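Local coordinates for Lin1840 protein (Listeria innocua serovar 6a, PDB 4ZOC) that probably hydrolyses terminal, non-reducing beta-D-glucosyl residues to release beta-D-glucose, as a glycoside hydrolase family 3 beta-glucosidase involved in beta-1,2-glucan metabolism, at residues L23-F28 and A52-A57; A75-N80 and D344-L349; S382-L387 and M457-L462; V501-N506 and D538-A543; H192-G197 and R213-N218. The protein carries 2 engineered substitutions. All blocks are in the same frame, centred on the assembly; numbering follows the deposited sequence.

Contact 1: L23-F28 and A52-A57; sequences LQLSPF and AHTENA
Leu25 and Thr54 meet methyl to methyl, with Leu25 CD1 3.9 Å from Thr54 CG2 and the two side chains running at about a right angle to each other. The same leucine methyl also lies 4.3 Å from Ala57 CB, so one branch end touches both Thr54 and Ala57. Two residues earlier on the strand, Leu23 also reaches Ala57: its CD2 stands 4.4 Å from Ala57 CB, and its carbonyl O comes within 3.9 Å of that same methyl. Ala57 is thus met by two leucines of one strand face. Leu25 aims at Thr54 because its CG is anti to its carbonyl carbon (chi1 -58°), with CD1 as the extended end.

Behind this apolar layer, the turn that delivers Ala57 is braced by Asn56, whose ND2 donates to Ala52 O at 2.8 Å along a nearly straight bond (168°) close to its own amide plane. Further out, Leu44 of helix 37-47 touches Thr54, and Ile308 of helix 306-316 touches Leu23. Backbone bonds join Leu23 and Leu25 to Ser59, so strand 23-25 pairs with the parallel strand 59-61. The whole illustrates the beta-alpha-beta crossover of a TIM barrel, in which the connection between two adjoining parallel strands packs its helical part against the first of them.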
# COMPACT_ATOMS: atom_id res chain seq x y z
N LEU A 23 -1.35 -12.53 34.23
CA LEU A 23 -2.62 -12.77 33.58
C LEU A 23 -3.64 -11.64 33.90
O LEU A 23 -3.80 -11.22 35.04
CB LEU A 23 -3.16 -14.07 34.03
CG LEU A 23 -4.56 -14.42 33.52
CD1 LEU A 23 -4.57 -14.75 32.06
CD2 LEU A 23 -5.07 -15.55 34.35
N GLN A 24 -4.31 -11.19 32.86
CA GLN A 24 -5.43 -10.25 32.97
C GLN A 24 -6.73 -10.89 32.50
O GLN A 24 -6.78 -11.51 31.43
CB GLN A 24 -5.15 -8.96 32.16
CG GLN A 24 -6.17 -7.87 32.34
CD GLN A 24 -5.81 -6.70 31.49
OE1 GLN A 24 -5.81 -6.79 30.23
NE2 GLN A 24 -5.45 -5.59 32.14
N LEU A 25 -7.78 -10.70 33.33
CA LEU A 25 -9.10 -11.28 33.10
C LEU A 25 -10.23 -10.28 33.11
O LEU A 25 -10.12 -9.26 33.76
CB LEU A 25 -9.40 -12.38 34.12
CG LEU A 25 -8.41 -13.49 34.13
CD1 LEU A 25 -8.84 -14.39 35.30
CD2 LEU A 25 -8.37 -14.30 32.87
N SER A 26 -11.32 -10.61 32.40
CA SER A 26 -12.55 -9.83 32.46
C SER A 26 -13.12 -9.92 33.88
O SER A 26 -12.85 -10.93 34.57
CB SER A 26 -13.54 -10.40 31.49
OG SER A 26 -13.15 -10.11 30.15
N PRO A 27 -13.92 -8.93 34.32
CA PRO A 27 -14.27 -8.90 35.75
C PRO A 27 -15.12 -10.09 36.24
O PRO A 27 -15.06 -10.51 37.44
CB PRO A 27 -15.06 -7.62 35.89
CG PRO A 27 -15.56 -7.29 34.48
CD PRO A 27 -14.38 -7.72 33.63
N PHE A 28 -15.95 -10.60 35.34
CA PHE A 28 -16.92 -11.65 35.75
C PHE A 28 -16.28 -13.03 35.88
O PHE A 28 -16.95 -14.01 36.22
CB PHE A 28 -18.12 -11.70 34.78
CG PHE A 28 -17.76 -11.72 33.35
CD1 PHE A 28 -17.45 -12.90 32.75
CD2 PHE A 28 -17.76 -10.54 32.59
CE1 PHE A 28 -17.11 -12.92 31.40
CE2 PHE A 28 -17.39 -10.57 31.23
CZ PHE A 28 -17.08 -11.76 30.67
N ALA A 52 -7.21 -21.17 41.94
CA ALA A 52 -5.83 -20.87 42.13
C ALA A 52 -5.34 -19.84 41.08
O ALA A 52 -4.45 -19.03 41.36
CB ALA A 52 -5.00 -22.15 42.11
N HIS A 53 -5.90 -19.84 39.90
CA HIS A 53 -5.52 -18.83 38.87
C HIS A 53 -6.18 -17.49 39.19
O HIS A 53 -5.52 -16.48 39.22
CB HIS A 53 -5.95 -19.28 37.47
CG HIS A 53 -5.26 -20.52 37.01
ND1 HIS A 53 -5.92 -21.54 36.37
CD2 HIS A 53 -3.97 -20.90 37.08
CE1 HIS A 53 -5.08 -22.52 36.10
NE2 HIS A 53 -3.88 -22.15 36.51
N THR A 54 -7.48 -17.49 39.43
CA THR A 54 -8.19 -16.25 39.59
C THR A 54 -7.87 -15.50 40.88
O THR A 54 -7.79 -14.28 40.90
CB THR A 54 -9.70 -16.42 39.32
OG1 THR A 54 -10.31 -17.22 40.34
CG2 THR A 54 -9.93 -17.04 37.97
N GLU A 55 -7.56 -16.23 41.94
CA GLU A 55 -7.21 -15.63 43.20
C GLU A 55 -5.81 -15.07 43.15
O GLU A 55 -5.42 -14.37 44.06
CB GLU A 55 -7.31 -16.64 44.32
CG GLU A 55 -8.77 -17.11 44.49
CD GLU A 55 -8.94 -18.17 45.53
OE1 GLU A 55 -10.08 -18.50 45.74
OE2 GLU A 55 -7.92 -18.65 46.10
N ASN A 56 -5.05 -15.40 42.09
CA ASN A 56 -3.68 -14.87 41.91
C ASN A 56 -3.43 -14.06 40.60
O ASN A 56 -2.32 -13.61 40.35
CB ASN A 56 -2.66 -16.00 42.03
CG ASN A 56 -2.70 -16.60 43.41
OD1 ASN A 56 -2.31 -15.96 44.39
ND2 ASN A 56 -3.30 -17.71 43.49
N ALA A 57 -4.47 -13.84 39.83
CA ALA A 57 -4.36 -13.01 38.62
C ALA A 57 -3.91 -11.61 38.89
O ALA A 57 -4.19 -11.03 39.94
CB ALA A 57 -5.70 -13.02 37.89

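Contact 2: A75-N80 and D344-L349; sequences AYLKTN and DPYRGL
Leu77 approaches Pro345 from the last turns of helix 66-79, and its course can be followed bond by bond. The CB already points toward the loop 344-349. From there CG lies beside the backbone N, and the second torsion (chi2 170°) stretches CD1 away from CA, making it the leading atom. This methyl meets the proline ring over two of its carbons, 3.7 Å from Pro345 CG and equally 3.7 Å from Pro345 CB. Roughly at right angles to this approach, Tyr346 OH stands 4.3 Å from Leu77 CD1.

The surface that receives the leucine is a compact pair of reverse turns, type I from Asp344 to Arg347 and type I' from Tyr346 to Leu349, in the loop that follows helix 322-338. Asp344 organises both. Its OD1 accepts from Tyr346 N at 3.0 Å, which makes an Asx turn, and its OD2 accepts from Gly348 N at 2.8 Å; each donor comes from above the carboxylate plane. Pro345 O also accepts from Gln73 NE2 of the helix, and the ring of Tyr346 forms a cation-pi pair with Lys350. The buried Arg347 donates to the carbonyls of Leu179, Gln185 and Leu339.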
# COMPACT_ATOMS: atom_id res chain seq x y z
N ALA A 75 -13.19 -9.25 47.61
CA ALA A 75 -13.09 -10.71 47.59
C ALA A 75 -11.66 -11.17 47.31
O ALA A 75 -11.15 -12.06 47.96
CB ALA A 75 -14.07 -11.31 46.59
N TYR A 76 -10.98 -10.52 46.39
CA TYR A 76 -9.67 -10.97 46.01
C TYR A 76 -8.70 -10.85 47.19
O TYR A 76 -7.90 -11.76 47.44
CB TYR A 76 -9.16 -10.09 44.87
CG TYR A 76 -7.84 -10.55 44.28
CD1 TYR A 76 -6.65 -10.05 44.74
CD2 TYR A 76 -7.82 -11.37 43.20
CE1 TYR A 76 -5.44 -10.45 44.20
CE2 TYR A 76 -6.62 -11.72 42.58
CZ TYR A 76 -5.43 -11.25 43.09
OH TYR A 76 -4.23 -11.60 42.50
N LEU A 77 -8.76 -9.72 47.93
CA LEU A 77 -7.85 -9.51 49.03
C LEU A 77 -8.20 -10.36 50.25
O LEU A 77 -7.31 -10.61 51.05
CB LEU A 77 -7.79 -8.04 49.43
CG LEU A 77 -7.12 -7.05 48.46
CD1 LEU A 77 -7.33 -5.64 48.86
CD2 LEU A 77 -5.65 -7.32 48.36
N LYS A 78 -9.44 -10.80 50.39
CA LYS A 78 -9.75 -11.77 51.46
C LYS A 78 -8.95 -13.07 51.26
O LYS A 78 -8.57 -13.71 52.27
CB LYS A 78 -11.24 -12.13 51.52
CG LYS A 78 -12.14 -11.08 52.09
CD LYS A 78 -13.61 -11.53 52.10
CE LYS A 78 -14.56 -10.38 52.43
NZ LYS A 78 -15.18 -10.51 53.78
N THR A 79 -8.70 -13.47 50.01
CA THR A 79 -8.08 -14.76 49.69
C THR A 79 -6.65 -14.73 49.18
O THR A 79 -5.95 -15.77 49.17
CB THR A 79 -8.94 -15.55 48.72
OG1 THR A 79 -9.16 -14.83 47.49
CG2 THR A 79 -10.30 -15.89 49.40
N ASN A 80 -6.18 -13.54 48.79
CA ASN A 80 -4.86 -13.48 48.26
C ASN A 80 -3.81 -13.65 49.37
O ASN A 80 -3.81 -12.90 50.35
CB ASN A 80 -4.64 -12.14 47.57
CG ASN A 80 -3.33 -12.10 46.84
OD1 ASN A 80 -2.33 -11.57 47.33
ND2 ASN A 80 -3.33 -12.68 45.65
N ASP A 344 -3.73 1.95 49.55
CA ASP A 344 -5.16 2.01 49.30
C ASP A 344 -5.52 1.26 48.04
O ASP A 344 -5.39 1.81 46.94
CB ASP A 344 -5.63 3.45 49.17
CG ASP A 344 -7.13 3.58 48.91
OD1 ASP A 344 -7.88 2.59 49.00
OD2 ASP A 344 -7.60 4.73 48.64
N PRO A 345 -5.95 0.01 48.19
CA PRO A 345 -6.26 -0.82 47.03
C PRO A 345 -7.55 -0.40 46.31
O PRO A 345 -7.82 -0.94 45.26
CB PRO A 345 -6.41 -2.22 47.64
CG PRO A 345 -6.59 -2.02 49.10
CD PRO A 345 -6.12 -0.70 49.48
N TYR A 346 -8.34 0.50 46.91
CA TYR A 346 -9.56 1.04 46.32
C TYR A 346 -9.40 2.40 45.69
O TYR A 346 -10.39 2.98 45.24
CB TYR A 346 -10.67 1.09 47.41
CG TYR A 346 -10.89 -0.28 48.01
CD1 TYR A 346 -11.60 -1.24 47.33
CD2 TYR A 346 -10.35 -0.63 49.26
CE1 TYR A 346 -11.73 -2.52 47.81
CE2 TYR A 346 -10.47 -1.92 49.75
CZ TYR A 346 -11.17 -2.85 49.02
OH TYR A 346 -11.33 -4.09 49.51
N ARG A 347 -8.14 2.90 45.65
CA ARG A 347 -7.76 4.15 45.02
C ARG A 347 -8.81 5.25 45.18
O ARG A 347 -9.34 5.85 44.22
CB ARG A 347 -7.37 3.88 43.56
CG ARG A 347 -6.42 4.90 43.04
CD ARG A 347 -5.46 4.35 42.02
NE ARG A 347 -4.57 5.45 41.69
CZ ARG A 347 -4.85 6.42 40.81
NH1 ARG A 347 -6.00 6.45 40.15
NH2 ARG A 347 -3.96 7.38 40.63
N GLY A 348 -9.08 5.54 46.45
CA GLY A 348 -9.86 6.70 46.80
C GLY A 348 -11.34 6.47 47.03
O GLY A 348 -11.99 7.33 47.54
N LEU A 349 -11.86 5.30 46.70
CA LEU A 349 -13.26 5.12 46.67
C LEU A 349 -13.93 4.49 47.90
O LEU A 349 -15.14 4.55 48.03
CB LEU A 349 -13.62 4.28 45.46
CG LEU A 349 -13.27 4.85 44.09
CD1 LEU A 349 -14.05 4.02 43.04
CD2 LEU A 349 -13.60 6.32 43.99

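Contact 3: S382-L387 and M457-L462; sequences SRLLPL and MDVVVL
Val459 meets Leu384 and Leu387 of the loop that runs between strands 376-380 and 393-397, and Val461 adds a lesser touch on Leu387. Met457 and Asp458 bring the chain out of helix 444-456 to the start of strand 459-465. At Val459 the strand begins, and its two methyls are shared between two leucines: CG1, anti to the carbonyl carbon (chi1 -59°), lies 4.2 Å from Leu384 CD1, whereas CG2 lies 4.3 Å from Leu387 CD1. Each methyl of the isopropyl group thus faces a different leucine. Val460 turns its side chain away from the loop, as strand alternation requires. Val461 returns to the first face, and its CG2 stands 4.4 Å from Leu387 CD1, so that this one leucine methyl spans both valines. Leu462 again follows Val460 to the far side. The cis Leu385-Pro386 peptide lies between the two leucines and probably helps the chain bend so that both reach the strand.

Strand 459-465 lies between the parallel strands 393-397 and 500-505 of the six-stranded sheet in the family 3 C-terminal (alpha/beta sandwich) domain. Val460 and Leu462 pack on helix 484-494 on one face. Across the sheet, Val461 has Ile393 and Val501 of the flanking strands for neighbours, and the loop covering it is bonded through the backbone of Leu387 to Leu540, near the end of helix 532-541.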
# COMPACT_ATOMS: atom_id res chain seq x y z
N SER A 382 -21.10 31.29 -0.76
CA SER A 382 -22.08 32.38 -0.65
C SER A 382 -22.48 32.78 0.77
O SER A 382 -23.51 33.41 0.97
CB SER A 382 -23.36 32.03 -1.45
OG SER A 382 -23.02 31.93 -2.81
N ARG A 383 -21.64 32.47 1.75
CA ARG A 383 -21.88 32.85 3.13
C ARG A 383 -23.22 32.35 3.62
O ARG A 383 -23.91 33.05 4.38
CB ARG A 383 -21.70 34.38 3.32
CG ARG A 383 -20.25 34.85 3.19
CD ARG A 383 -20.04 36.28 3.66
NE ARG A 383 -18.62 36.53 3.96
CZ ARG A 383 -17.67 36.68 3.05
NH1 ARG A 383 -17.94 36.63 1.75
NH2 ARG A 383 -16.43 36.89 3.44
N LEU A 384 -23.60 31.16 3.15
CA LEU A 384 -24.78 30.47 3.72
C LEU A 384 -24.71 30.37 5.28
O LEU A 384 -25.63 30.77 6.02
CB LEU A 384 -24.97 29.05 3.14
CG LEU A 384 -26.18 28.25 3.71
CD1 LEU A 384 -27.48 29.01 3.57
CD2 LEU A 384 -26.38 26.91 3.04
N LEU A 385 -23.62 29.85 5.76
CA LEU A 385 -23.31 29.88 7.19
C LEU A 385 -22.57 31.11 7.63
O LEU A 385 -21.68 31.60 6.91
CB LEU A 385 -22.42 28.65 7.59
CG LEU A 385 -23.06 27.32 7.18
CD1 LEU A 385 -22.12 26.21 7.61
CD2 LEU A 385 -24.42 27.17 7.80
N PRO A 386 -22.85 31.57 8.86
CA PRO A 386 -23.79 31.06 9.81
C PRO A 386 -25.24 31.43 9.48
O PRO A 386 -25.53 32.48 8.84
CB PRO A 386 -23.38 31.72 11.11
CG PRO A 386 -22.72 32.96 10.71
CD PRO A 386 -22.04 32.65 9.42
N LEU A 387 -26.13 30.56 9.94
CA LEU A 387 -27.58 30.73 9.78
C LEU A 387 -28.07 31.71 10.85
O LEU A 387 -27.56 31.70 11.94
CB LEU A 387 -28.26 29.38 9.91
CG LEU A 387 -27.88 28.22 9.01
CD1 LEU A 387 -28.80 27.04 9.34
CD2 LEU A 387 -28.02 28.58 7.57
N MET A 457 -39.92 25.11 4.48
CA MET A 457 -38.79 25.84 5.07
C MET A 457 -37.95 26.65 4.09
O MET A 457 -38.29 26.77 2.93
CB MET A 457 -37.92 24.74 5.68
CG MET A 457 -38.67 24.04 6.80
SD MET A 457 -39.08 24.93 8.30
CE MET A 457 -40.77 25.46 7.96
N ASP A 458 -36.88 27.28 4.59
CA ASP A 458 -36.04 28.14 3.76
C ASP A 458 -34.64 27.58 3.43
O ASP A 458 -34.08 27.95 2.40
CB ASP A 458 -35.87 29.49 4.42
CG ASP A 458 -37.19 30.29 4.46
OD1 ASP A 458 -38.08 30.06 3.61
OD2 ASP A 458 -37.35 31.05 5.40
N VAL A 459 -34.06 26.82 4.35
CA VAL A 459 -32.72 26.20 4.16
C VAL A 459 -32.82 24.76 4.65
O VAL A 459 -33.71 24.39 5.49
CB VAL A 459 -31.62 26.92 4.96
CG1 VAL A 459 -31.52 28.39 4.56
CG2 VAL A 459 -31.91 26.83 6.42
N VAL A 460 -31.93 23.92 4.13
CA VAL A 460 -31.96 22.53 4.44
C VAL A 460 -30.68 22.22 5.15
O VAL A 460 -29.61 22.62 4.71
CB VAL A 460 -32.03 21.68 3.19
CG1 VAL A 460 -32.11 20.19 3.50
CG2 VAL A 460 -33.17 22.13 2.27
N VAL A 461 -30.82 21.60 6.30
CA VAL A 461 -29.69 21.01 6.99
C VAL A 461 -29.85 19.49 6.69
O VAL A 461 -30.77 18.80 7.26
CB VAL A 461 -29.71 21.29 8.53
CG1 VAL A 461 -28.58 20.47 9.21
CG2 VAL A 461 -29.53 22.71 8.92
N LEU A 462 -28.92 18.94 5.88
CA LEU A 462 -28.97 17.59 5.38
C LEU A 462 -27.96 16.86 6.25
O LEU A 462 -26.75 17.05 6.13
CB LEU A 462 -28.56 17.54 3.93
CG LEU A 462 -28.47 16.15 3.32
CD1 LEU A 462 -29.72 15.27 3.51
CD2 LEU A 462 -28.22 16.24 1.80

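Contact 4: V501-N506 and D538-A543; sequences VITLFN and DLLSGA
In the alpha/beta sandwich domain of this family 3 enzyme, Leu540 of helix 532-541 rests on Val501 and Thr503 of strand 500-505. These two strand residues are spaced two apart, and their side chains emerge on the same face. The branches of the leucine divide the work: Leu540 CD2 lies 4.0 Å from Val501 CG2, and Leu540 CD1 reaches 4.3 Å from Thr503 CG2. The first torsion of Leu540 sets CG anti to its carbonyl carbon (chi1 -68°), which swings the fork across toward the strand. On the other side, Val501 offers the methyl that is anti to its backbone N, and the two side chains pass at a slant.

Gly542 is the first residue to leave helical angles, with a positive phi of 81°, its N keeping a weak bond of 3.4 Å to Leu539 O, and Ser541 OG accepts from Ala543 N at 3.2 Å in an ST turn. Farther back on the helix, Asp538 forms a salt bridge with Arg368. The strand in turn is bonded through its backbone to strands 459-465 and 521-524.

Every touch between the two segments is thus between methyl groups of buried residues. Such a contact has no directional bond to set its register; shape and exclusion of water hold the helix on the sheet, while the polar bonding is carried by the strand backbones and the helix end.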
# COMPACT_ATOMS: atom_id res chain seq x y z
N VAL A 501 -26.99 22.98 3.70
CA VAL A 501 -25.79 22.68 4.46
C VAL A 501 -25.81 21.18 4.79
O VAL A 501 -26.80 20.64 5.32
CB VAL A 501 -25.57 23.57 5.70
CG1 VAL A 501 -26.76 23.68 6.58
CG2 VAL A 501 -24.38 23.07 6.51
N ILE A 502 -24.74 20.48 4.46
CA ILE A 502 -24.59 19.08 4.83
C ILE A 502 -23.78 19.03 6.14
O ILE A 502 -22.65 19.61 6.25
CB ILE A 502 -23.91 18.23 3.73
CG1 ILE A 502 -24.89 17.96 2.59
CG2 ILE A 502 -23.51 16.82 4.26
CD1 ILE A 502 -24.32 17.35 1.29
N THR A 503 -24.33 18.36 7.15
CA THR A 503 -23.61 18.19 8.40
C THR A 503 -23.29 16.72 8.40
O THR A 503 -24.15 15.92 8.45
CB THR A 503 -24.50 18.56 9.65
OG1 THR A 503 -25.73 17.91 9.52
CG2 THR A 503 -24.82 20.01 9.72
N LEU A 504 -22.00 16.39 8.27
CA LEU A 504 -21.52 15.05 8.13
C LEU A 504 -20.96 14.48 9.42
O LEU A 504 -20.14 15.08 10.08
CB LEU A 504 -20.47 14.98 6.99
CG LEU A 504 -19.91 13.60 6.62
CD1 LEU A 504 -20.94 12.73 5.95
CD2 LEU A 504 -18.73 13.81 5.65
N PHE A 505 -21.45 13.30 9.76
CA PHE A 505 -20.97 12.54 10.97
C PHE A 505 -20.36 11.21 10.55
O PHE A 505 -20.93 10.43 9.76
CB PHE A 505 -22.13 12.32 11.89
CG PHE A 505 -22.75 13.59 12.39
CD1 PHE A 505 -23.67 14.28 11.64
CD2 PHE A 505 -22.42 14.05 13.63
CE1 PHE A 505 -24.21 15.46 12.10
CE2 PHE A 505 -22.99 15.19 14.11
CZ PHE A 505 -23.88 15.92 13.35
N ASN A 506 -19.17 10.94 11.05
CA ASN A 506 -18.38 9.88 10.49
C ASN A 506 -17.09 9.67 11.28
O ASN A 506 -16.69 10.54 11.99
CB ASN A 506 -18.04 10.13 9.02
CG ASN A 506 -17.40 11.44 8.76
OD1 ASN A 506 -17.96 12.48 9.11
ND2 ASN A 506 -16.22 11.46 8.10
N ASP A 538 -24.46 25.24 17.61
CA ASP A 538 -23.59 26.39 17.85
C ASP A 538 -22.73 26.76 16.63
O ASP A 538 -22.61 27.94 16.32
CB ASP A 538 -22.70 26.17 19.02
CG ASP A 538 -23.47 26.18 20.36
OD1 ASP A 538 -24.68 26.49 20.41
OD2 ASP A 538 -22.84 25.82 21.34
N LEU A 539 -22.21 25.77 15.90
CA LEU A 539 -21.43 26.09 14.77
C LEU A 539 -22.32 26.63 13.65
O LEU A 539 -21.92 27.57 12.97
CB LEU A 539 -20.67 24.88 14.28
CG LEU A 539 -19.55 24.50 15.25
CD1 LEU A 539 -19.12 23.10 14.91
CD2 LEU A 539 -18.35 25.39 15.16
N LEU A 540 -23.47 26.03 13.43
CA LEU A 540 -24.40 26.49 12.36
C LEU A 540 -24.90 27.91 12.58
O LEU A 540 -25.16 28.62 11.63
CB LEU A 540 -25.62 25.56 12.25
CG LEU A 540 -25.29 24.16 11.74
CD1 LEU A 540 -26.56 23.32 11.74
CD2 LEU A 540 -24.70 24.25 10.34
N SER A 541 -25.16 28.23 13.84
CA SER A 541 -25.75 29.51 14.21
C SER A 541 -24.72 30.62 14.33
O SER A 541 -25.10 31.80 14.37
CB SER A 541 -26.53 29.35 15.54
OG SER A 541 -25.59 29.50 16.60
N GLY A 542 -23.43 30.25 14.37
CA GLY A 542 -22.38 31.20 14.64
C GLY A 542 -22.12 31.59 16.08
O GLY A 542 -21.28 32.43 16.32
N ALA A 543 -22.78 30.95 17.04
CA ALA A 543 -22.40 31.10 18.42
C ALA A 543 -20.97 30.61 18.59
O ALA A 543 -20.22 31.18 19.41
CB ALA A 543 -23.36 30.34 19.26

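Contact 5: H192-G197 and R213-N218; sequences HFAAYG and RELYQN
Ala194 lies over one face of the Phe193 ring, its CB 4.2 Å above the plane and displaced toward the rim, and the phenylalanine also meets Tyr223 edge-to-face. The imidazole of His192 is covered on one face by Tyr196, whose CE2 sits 3.7 Å above it. On helix 212-219 the carboxylate of Glu214 is held by two neighbours: OE1 uses its anti lone pair for Arg213 NH1 at 2.9 Å in a salt bridge, while OE2 takes Asn218 ND2 at 2.9 Å on its syn side, somewhat out of the carboxylate plane, and itself lies close to the Asn218 amide plane.

The segments touch through Leu215 alone on the helix side. Its CG is anti to the backbone N (chi1 179°), which carries CD1 to 3.9 Å from Ala195 CB and 4.4 Å from Ala194 CB. The two alanines come just after TIM-barrel strand 187-193, past a cis peptide between Phe193 and Ala194. Arg213 also forms a salt bridge with Asp242 of the second subunit.

The chemistry is split: a leucine methyl rests on two alanine methyls without directional bonds, whereas the charges just before Leu215 on the helix are paired locally and, through Arg213, across the dimer.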
# COMPACT_ATOMS: atom_id res chain seq x y z
N HIS A 192 -0.59 1.25 19.53
CA HIS A 192 -0.30 -0.17 19.64
C HIS A 192 1.11 -0.34 19.08
O HIS A 192 1.39 -0.01 17.92
CB HIS A 192 -1.29 -1.04 18.78
CG HIS A 192 -2.73 -0.84 19.11
ND1 HIS A 192 -3.49 0.16 18.54
CD2 HIS A 192 -3.57 -1.54 19.93
CE1 HIS A 192 -4.72 0.10 19.04
NE2 HIS A 192 -4.79 -0.93 19.87
N PHE A 193 2.01 -0.85 19.90
CA PHE A 193 3.43 -0.86 19.53
C PHE A 193 3.66 -2.05 18.59
O PHE A 193 3.56 -3.19 19.04
CB PHE A 193 4.32 -0.91 20.80
CG PHE A 193 5.71 -0.38 20.59
CD1 PHE A 193 5.94 0.99 20.49
CD2 PHE A 193 6.78 -1.27 20.46
CE1 PHE A 193 7.23 1.50 20.31
CE2 PHE A 193 8.07 -0.79 20.29
CZ PHE A 193 8.29 0.59 20.18
N ALA A 194 3.94 -1.88 17.27
CA ALA A 194 4.07 -0.64 16.53
C ALA A 194 3.57 -0.79 15.14
O ALA A 194 3.57 -1.90 14.63
CB ALA A 194 5.54 -0.21 16.37
N ALA A 195 3.13 0.34 14.57
CA ALA A 195 2.94 0.54 13.14
C ALA A 195 1.66 -0.15 12.62
O ALA A 195 1.51 -0.40 11.44
CB ALA A 195 4.13 0.10 12.35
N TYR A 196 0.72 -0.38 13.53
CA TYR A 196 -0.49 -1.11 13.24
C TYR A 196 -1.34 -0.44 12.12
O TYR A 196 -2.09 -1.09 11.41
CB TYR A 196 -1.26 -1.21 14.59
CG TYR A 196 -2.57 -1.88 14.70
CD1 TYR A 196 -2.93 -2.98 13.94
CD2 TYR A 196 -3.47 -1.43 15.63
CE1 TYR A 196 -4.20 -3.60 14.06
CE2 TYR A 196 -4.66 -2.11 15.81
CZ TYR A 196 -5.06 -3.14 15.01
OH TYR A 196 -6.28 -3.74 15.17
N GLY A 197 -1.32 0.89 12.10
CA GLY A 197 -2.14 1.71 11.13
C GLY A 197 -1.75 1.52 9.65
O GLY A 197 -2.48 1.98 8.76
N ARG A 213 14.07 2.01 8.31
CA ARG A 213 14.28 3.45 8.31
C ARG A 213 12.94 4.17 8.34
O ARG A 213 12.80 5.15 9.05
CB ARG A 213 15.06 3.91 7.06
CG ARG A 213 15.38 5.44 7.08
CD ARG A 213 15.99 5.91 5.74
NE ARG A 213 15.16 5.35 4.65
CZ ARG A 213 13.92 5.77 4.36
NH1 ARG A 213 13.39 6.79 5.05
NH2 ARG A 213 13.15 5.14 3.41
N GLU A 214 11.97 3.68 7.54
CA GLU A 214 10.65 4.35 7.54
C GLU A 214 9.90 4.13 8.89
O GLU A 214 9.25 5.04 9.44
CB GLU A 214 9.76 3.81 6.42
CG GLU A 214 9.95 4.68 5.19
CD GLU A 214 9.55 6.13 5.42
OE1 GLU A 214 10.48 7.03 5.23
OE2 GLU A 214 8.34 6.30 5.78
N LEU A 215 10.03 2.95 9.44
CA LEU A 215 9.54 2.71 10.82
C LEU A 215 10.05 3.74 11.80
O LEU A 215 9.32 4.47 12.50
CB LEU A 215 9.91 1.28 11.25
CG LEU A 215 9.45 0.94 12.69
CD1 LEU A 215 7.93 0.82 12.80
CD2 LEU A 215 10.05 -0.45 12.94
N TYR A 216 11.37 3.93 11.81
CA TYR A 216 11.93 4.99 12.70
C TYR A 216 11.50 6.40 12.33
O TYR A 216 11.27 7.26 13.23
CB TYR A 216 13.47 4.96 12.68
CG TYR A 216 14.11 3.94 13.62
CD1 TYR A 216 14.30 2.66 13.27
CD2 TYR A 216 14.46 4.32 14.94
CE1 TYR A 216 14.86 1.74 14.16
CE2 TYR A 216 15.02 3.41 15.81
CZ TYR A 216 15.25 2.13 15.42
OH TYR A 216 15.82 1.20 16.28
N GLN A 217 11.49 6.68 11.02
CA GLN A 217 11.26 8.06 10.57
C GLN A 217 9.87 8.59 10.88
O GLN A 217 9.71 9.73 11.37
CB GLN A 217 11.45 8.21 9.01
CG GLN A 217 11.36 9.64 8.58
CD GLN A 217 12.49 10.48 9.15
OE1 GLN A 217 13.66 10.15 9.01
NE2 GLN A 217 12.15 11.57 9.78
N ASN A 218 8.86 7.74 10.62
CA ASN A 218 7.44 8.14 10.62
C ASN A 218 6.54 7.39 11.63
O ASN A 218 5.60 7.97 12.17
CB ASN A 218 6.89 8.06 9.22
CG ASN A 218 7.48 9.16 8.32
OD1 ASN A 218 7.54 10.30 8.71
ND2 ASN A 218 7.91 8.81 7.15

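How the contacts relate
Contacts 1, 4 and 5 are buried, contact 3 is partly so, and contact 2 lies at the surface. Contacts 1 and 5 both belong to the TIM-barrel sheet, whereas contacts 3 and 4 share the alpha/beta sandwich sheet on the other side of the chain's centre from contact 1. Two pairs touch directly: Tyr76 and Asn80 of contact 2 reach carbonyls in 52-57, and contacts 3 and 4 are joined by backbone bonds between adjacent strands and by one from loop 382-387 to helix 532-541. All five meet mainly through apolar groups; what differs is the polar frame: turn-forming Asp344 in contact 2, strand pairing in contacts 3 and 4, and intersubunit charge beside contact 5.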